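Local structure of DNA polymerase sliding clamp 2 (Sulfolobus tokodaii, 3AIZ) at residues F36-T41 with S121-T126; K144-D149 with D207-T212. The protein forms, with its partner subunits, a ring-shaped sliding clamp that encircles DNA and tethers the replicative polymerase and other DNA-processing proteins to it. All coordinates share one frame; numbering follows the deposited sequence.

Interaction 1 of 2, residues F36-T41 with S121-T126; sequences FSRYLT and SIDQLT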
loop_
_atom_site.group_PDB
_atom_site.type_symbol
_atom_site.label_atom_id
_atom_site.label_comp_id
_atom_site.label_asym_id
_atom_site.label_seq_id
_atom_site.Cartn_x
_atom_site.Cartn_y
_atom_site.Cartn_z
ATOM N N PHE A 36 7.411 40.470 2.500
ATOM C CA PHE A 36 6.107 40.223 3.097
ATOM C C PHE A 36 4.974 40.197 2.082
ATOM O O PHE A 36 5.080 40.760 0.995
ATOM C CB PHE A 36 5.806 41.267 4.173
ATOM C CG PHE A 36 5.490 42.629 3.625
ATOM C CD1 PHE A 36 6.480 43.590 3.506
ATOM C CD2 PHE A 36 4.201 42.949 3.232
ATOM C CE1 PHE A 36 6.189 44.842 3.004
ATOM C CE2 PHE A 36 3.906 44.201 2.729
ATOM C CZ PHE A 36 4.901 45.147 2.615
ATOM N N SER A 37 3.888 39.535 2.461
ATOM C CA SER A 37 2.678 39.497 1.658
ATOM C C SER A 37 1.481 39.638 2.586
ATOM O O SER A 37 1.417 38.981 3.623
ATOM C CB SER A 37 2.593 38.184 0.882
ATOM O OG SER A 37 1.434 38.150 0.069
ATOM N N ARG A 38 0.541 40.503 2.225
ATOM C CA ARG A 38 -0.634 40.718 3.060
ATOM C C ARG A 38 -1.894 40.903 2.226
ATOM O O ARG A 38 -1.926 41.703 1.291
ATOM C CB ARG A 38 -0.427 41.915 3.994
ATOM C CG ARG A 38 -0.510 43.280 3.320
ATOM C CD ARG A 38 -1.853 43.949 3.589
ATOM N NE ARG A 38 -1.927 45.289 3.014
ATOM C CZ ARG A 38 -2.942 46.128 3.198
ATOM N NH1 ARG A 38 -3.975 45.767 3.946
ATOM N NH2 ARG A 38 -2.925 47.330 2.636
ATOM N N TYR A 39 -2.931 40.147 2.566
ATOM C CA TYR A 39 -4.223 40.295 1.914
ATOM C C TYR A 39 -5.334 40.274 2.950
ATOM O O TYR A 39 -5.164 39.759 4.056
ATOM C CB TYR A 39 -4.445 39.198 0.873
ATOM C CG TYR A 39 -4.541 37.814 1.459
ATOM C CD1 TYR A 39 -3.399 37.105 1.803
ATOM C CD2 TYR A 39 -5.774 37.211 1.669
ATOM C CE1 TYR A 39 -3.478 35.837 2.340
ATOM C CE2 TYR A 39 -5.866 35.942 2.206
ATOM C CZ TYR A 39 -4.713 35.258 2.540
ATOM O OH TYR A 39 -4.792 33.994 3.076
ATOM N N LEU A 40 -6.473 40.842 2.579
ATOM C CA LEU A 40 -7.609 40.956 3.476
ATOM C C LEU A 40 -8.797 40.229 2.864
ATOM O O LEU A 40 -9.216 40.544 1.752
ATOM C CB LEU A 40 -7.936 42.434 3.690
ATOM C CG LEU A 40 -9.020 42.835 4.686
ATOM C CD1 LEU A 40 -8.742 42.240 6.053
ATOM C CD2 LEU A 40 -9.101 44.352 4.765
ATOM N N THR A 41 -9.326 39.242 3.580
ATOM C CA THR A 41 -10.469 38.481 3.087
ATOM C C THR A 41 -11.581 39.415 2.618
ATOM O O THR A 41 -11.694 40.546 3.092
ATOM C CB THR A 41 -11.023 37.522 4.159
ATOM O OG1 THR A 41 -11.411 38.270 5.317
ATOM C CG2 THR A 41 -9.973 36.491 4.550
ATOM N N SER A 121 3.837 47.806 -7.882
ATOM C CA SER A 121 4.326 48.627 -6.785
ATOM C C SER A 121 3.961 47.968 -5.460
ATOM O O SER A 121 2.899 47.357 -5.333
ATOM C CB SER A 121 3.737 50.037 -6.864
ATOM O OG SER A 121 2.321 49.993 -6.909
ATOM N N ILE A 122 4.847 48.093 -4.477
ATOM C CA ILE A 122 4.657 47.434 -3.190
ATOM C C ILE A 122 3.316 47.759 -2.543
ATOM O O ILE A 122 2.937 48.926 -2.423
ATOM C CB ILE A 122 5.785 47.782 -2.203
ATOM C CG1 ILE A 122 7.113 47.210 -2.696
ATOM C CG2 ILE A 122 5.464 47.250 -0.815
ATOM C CD1 ILE A 122 8.211 47.261 -1.667
ATOM N N ASP A 123 2.599 46.717 -2.134
ATOM C CA ASP A 123 1.358 46.879 -1.392
ATOM C C ASP A 123 1.678 47.152 0.072
ATOM O O ASP A 123 2.046 46.241 0.815
ATOM C CB ASP A 123 0.495 45.621 -1.514
ATOM C CG ASP A 123 -0.790 45.715 -0.714
ATOM O OD1 ASP A 123 -1.314 46.840 -0.560
ATOM O OD2 ASP A 123 -1.276 44.664 -0.244
ATOM N N GLN A 124 1.541 48.410 0.481
ATOM C CA GLN A 124 1.899 48.830 1.834
ATOM C C GLN A 124 1.223 47.992 2.920
ATOM O O GLN A 124 0.039 47.664 2.824
ATOM C CB GLN A 124 1.583 50.312 2.038
ATOM C CG GLN A 124 2.393 51.242 1.147
ATOM C CD GLN A 124 3.879 51.191 1.445
ATOM O OE1 GLN A 124 4.304 50.598 2.438
ATOM N NE2 GLN A 124 4.678 51.816 0.586
ATOM N N LEU A 125 1.991 47.655 3.951
ATOM C CA LEU A 125 1.492 46.852 5.062
ATOM C C LEU A 125 0.774 47.730 6.083
ATOM O O LEU A 125 1.410 48.463 6.841
ATOM C CB LEU A 125 2.649 46.104 5.729
ATOM C CG LEU A 125 2.290 45.058 6.784
ATOM C CD1 LEU A 125 1.300 44.060 6.215
ATOM C CD2 LEU A 125 3.542 44.351 7.286
ATOM N N THR A 126 -0.553 47.650 6.100
ATOM C CA THR A 126 -1.355 48.497 6.975
ATOM C C THR A 126 -1.984 47.712 8.124
ATOM O O THR A 126 -3.179 47.417 8.104
ATOM C CB THR A 126 -2.470 49.215 6.190
ATOM O OG1 THR A 126 -1.936 49.742 4.970
ATOM C CG2 THR A 126 -3.064 50.349 7.017
#
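The backbone carbonyl oxygen of Q124 is gripped by two nitrogens of one guanidinium group: R38 NH2 lies 3.0 Å from Q124 O and R38 NE 3.1 Å from the same atom. Both hydrogen bonds are weak and well bent, near 124°, consistent with one oxygen being shared between two N-H groups. D123 adds charge to this grip, its OD2 forming a salt bridge with R38 NE at 3.4 Å. The carboxylate and guanidinium planes are only 15° apart, although the two side chains cross at about a right angle. R38 starts with CG between its own N and carbonyl carbon (chi1 74°) and bends again at chi2 before running straight to the guanidinium. The backbone N of T126 sits over one face of that group. The aliphatic part of R38 is used too: its CB and CG rest against CD1 of L125, with R38 CG 3.5 Å from L125 CD1. Two residues back on the same side of the strand, F36 turns its ring to the loop. The ring edge meets the carbonyl oxygen of D123, F36 CE2 lying 3.4 Å from D123 O, while L125 CD2 lies over one face and I122 CG2 approaches CZ obliquely. N29 of the neighbouring strand 25-30 hydrogen-bonds through OD1 to the backbone N of D123, adding a further tie to the loop. Residues 121-126 belong to the long loop joining the two PCNA domains, the interdomain connecting loop, here held against strand 34-40 on the outer surface of the clamp's N-terminal domain.

Interaction 2 of 2, residues K144-D149 with D207-T212; sequences KDIARD and DVFKVT
A147 and F209 form the close part of this helix pair, A147 CB meeting F209 CB at 3.8 Å. Both side chains leave their helices toward the opposing one, and the segment axes, roughly antiparallel at 148°, come within 7.8 Å, consistent with the small alanine at the interface. I146 extends the apolar patch more loosely: its CG2 comes to the edge of the phenylalanine ring, 4.4 Å from F209 CE2. L143, one turn before A147, also touches F209, and this side of the contact is buried. The other side is exposed and rests largely on the aliphatic parts of two lysines. K144 and K210, whose CA atoms are 4.4 Å apart, lie obliquely across one another; the fully extended chain of K144 carries its CE to 4.1 Å from K210 CG. Their like-charged ends, K144 NZ and K210 NZ, remain 5.1 Å apart, and no hydrogen bond joins the two segments. T212 OG1 hydrogen-bonds to the carbonyl oxygen of F209 within its own segment. Away from F209, R148 bridges to D149, and Y105 of the neighbouring clamp C chain hydrogen-bonds to D149 OD2, so helix 140-150 also borders a subunit interface. Paired antiparallel helices packed against the sheets are characteristic of the DNA-clamp domain, whose helices line the central channel of the ring.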
loop_
_atom_site.group_PDB
_atom_site.type_symbol
_atom_site.label_atom_id
_atom_site.label_comp_id
_atom_site.label_asym_id
_atom_site.label_seq_id
_atom_site.Cartn_x
_atom_site.Cartn_y
_atom_site.Cartn_z
ATOM N N LYS A 144 -5.161 25.127 18.855
ATOM C CA LYS A 144 -5.797 24.184 17.946
ATOM C C LYS A 144 -6.847 23.366 18.689
ATOM O O LYS A 144 -7.947 23.151 18.184
ATOM C CB LYS A 144 -4.755 23.262 17.315
ATOM C CG LYS A 144 -5.310 22.327 16.252
ATOM C CD LYS A 144 -4.192 21.544 15.586
ATOM C CE LYS A 144 -4.706 20.719 14.420
ATOM N NZ LYS A 144 -3.598 20.012 13.718
ATOM N N ASP A 145 -6.502 22.917 19.891
ATOM C CA ASP A 145 -7.440 22.181 20.732
ATOM C C ASP A 145 -8.671 23.026 21.042
ATOM O O ASP A 145 -9.801 22.541 20.981
ATOM C CB ASP A 145 -6.767 21.730 22.031
ATOM C CG ASP A 145 -5.761 20.615 21.810
ATOM O OD1 ASP A 145 -5.874 19.904 20.789
ATOM O OD2 ASP A 145 -4.861 20.445 22.662
ATOM N N ILE A 146 -8.447 24.293 21.374
ATOM C CA ILE A 146 -9.537 25.223 21.647
ATOM C C ILE A 146 -10.400 25.436 20.407
ATOM O O ILE A 146 -11.613 25.615 20.505
ATOM C CB ILE A 146 -9.008 26.579 22.147
ATOM C CG1 ILE A 146 -8.321 26.412 23.504
ATOM C CG2 ILE A 146 -10.136 27.592 22.245
ATOM C CD1 ILE A 146 -7.797 27.703 24.085
ATOM N N ALA A 147 -9.768 25.413 19.237
ATOM C CA ALA A 147 -10.493 25.549 17.981
ATOM C C ALA A 147 -11.440 24.368 17.787
ATOM O O ALA A 147 -12.576 24.536 17.346
ATOM C CB ALA A 147 -9.524 25.655 16.816
ATOM N N ARG A 148 -10.961 23.174 18.120
ATOM C CA ARG A 148 -11.782 21.972 18.055
ATOM C C ARG A 148 -12.969 22.083 19.009
ATOM O O ARG A 148 -14.096 21.735 18.657
ATOM C CB ARG A 148 -10.947 20.741 18.400
ATOM C CG ARG A 148 -11.769 19.513 18.751
ATOM C CD ARG A 148 -11.008 18.627 19.716
ATOM N NE ARG A 148 -10.607 19.363 20.911
ATOM C CZ ARG A 148 -9.701 18.936 21.785
ATOM N NH1 ARG A 148 -9.094 17.771 21.597
ATOM N NH2 ARG A 148 -9.398 19.675 22.842
ATOM N N ASP A 149 -12.707 22.566 20.218
ATOM C CA ASP A 149 -13.762 22.778 21.199
ATOM C C ASP A 149 -14.818 23.723 20.644
ATOM O O ASP A 149 -16.010 23.421 20.669
ATOM C CB ASP A 149 -13.186 23.351 22.494
ATOM C CG ASP A 149 -12.239 22.394 23.186
ATOM O OD1 ASP A 149 -12.177 21.215 22.777
ATOM O OD2 ASP A 149 -11.560 22.820 24.143
ATOM N N ASP A 207 -10.471 28.751 12.326
ATOM C CA ASP A 207 -9.550 28.570 11.207
ATOM C C ASP A 207 -8.140 29.044 11.543
ATOM O O ASP A 207 -7.165 28.327 11.318
ATOM C CB ASP A 207 -10.060 29.309 9.967
ATOM C CG ASP A 207 -11.337 28.709 9.415
ATOM O OD1 ASP A 207 -11.748 27.633 9.899
ATOM O OD2 ASP A 207 -11.926 29.314 8.494
ATOM N N VAL A 208 -8.041 30.257 12.078
ATOM C CA VAL A 208 -6.755 30.828 12.458
ATOM C C VAL A 208 -6.054 29.974 13.509
ATOM O O VAL A 208 -4.917 29.542 13.311
ATOM C CB VAL A 208 -6.914 32.263 13.001
ATOM C CG1 VAL A 208 -5.585 32.782 13.531
ATOM C CG2 VAL A 208 -7.456 33.181 11.919
ATOM N N PHE A 209 -6.736 29.735 14.624
ATOM C CA PHE A 209 -6.181 28.946 15.719
ATOM C C PHE A 209 -5.623 27.611 15.242
ATOM O O PHE A 209 -4.538 27.201 15.653
ATOM C CB PHE A 209 -7.236 28.720 16.803
ATOM C CG PHE A 209 -7.288 29.810 17.833
ATOM C CD1 PHE A 209 -6.912 31.103 17.510
ATOM C CD2 PHE A 209 -7.716 29.544 19.123
ATOM C CE1 PHE A 209 -6.958 32.108 18.456
ATOM C CE2 PHE A 209 -7.765 30.546 20.073
ATOM C CZ PHE A 209 -7.386 31.829 19.740
ATOM N N LYS A 210 -6.369 26.938 14.373
ATOM C CA LYS A 210 -5.954 25.643 13.847
ATOM C C LYS A 210 -4.612 25.756 13.128
ATOM O O LYS A 210 -3.782 24.850 13.193
ATOM C CB LYS A 210 -7.024 25.087 12.904
ATOM C CG LYS A 210 -6.756 23.679 12.397
ATOM C CD LYS A 210 -7.956 23.143 11.627
ATOM C CE LYS A 210 -7.674 21.769 11.031
ATOM N NZ LYS A 210 -6.592 21.814 10.003
ATOM N N VAL A 211 -4.404 26.882 12.454
ATOM C CA VAL A 211 -3.178 27.121 11.699
ATOM C C VAL A 211 -1.975 27.385 12.606
ATOM O O VAL A 211 -0.848 27.015 12.279
ATOM C CB VAL A 211 -3.349 28.307 10.725
ATOM C CG1 VAL A 211 -2.008 28.724 10.143
ATOM C CG2 VAL A 211 -4.329 27.946 9.620
ATOM N N THR A 212 -2.221 28.018 13.748
ATOM C CA THR A 212 -1.143 28.418 14.649
ATOM C C THR A 212 -0.400 27.232 15.259
ATOM O O THR A 212 0.569 27.418 15.994
ATOM C CB THR A 212 -1.666 29.308 15.794
ATOM O OG1 THR A 212 -2.435 28.516 16.708
ATOM C CG2 THR A 212 -2.527 30.433 15.246
#

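Interaction 1 and interaction 2 belong to different halves of the subunit and lie on opposite sides of its centre. Their centres are about 25 Å apart; their nearest atoms come to about 8 Å without touching. Interaction 1 secures the connector to the outer surface of the N-terminal domain, whereas interaction 2 pairs the two helices of the C-terminal domain, in the layer that faces DNA in PCNA rings. The loop around L20 offers an indirect route between them: L20 O accepts a hydrogen bond from Y39 OH, and the side chains of D207, V208 and V211 touch L20. Contact with clamp C is confined to interaction 2.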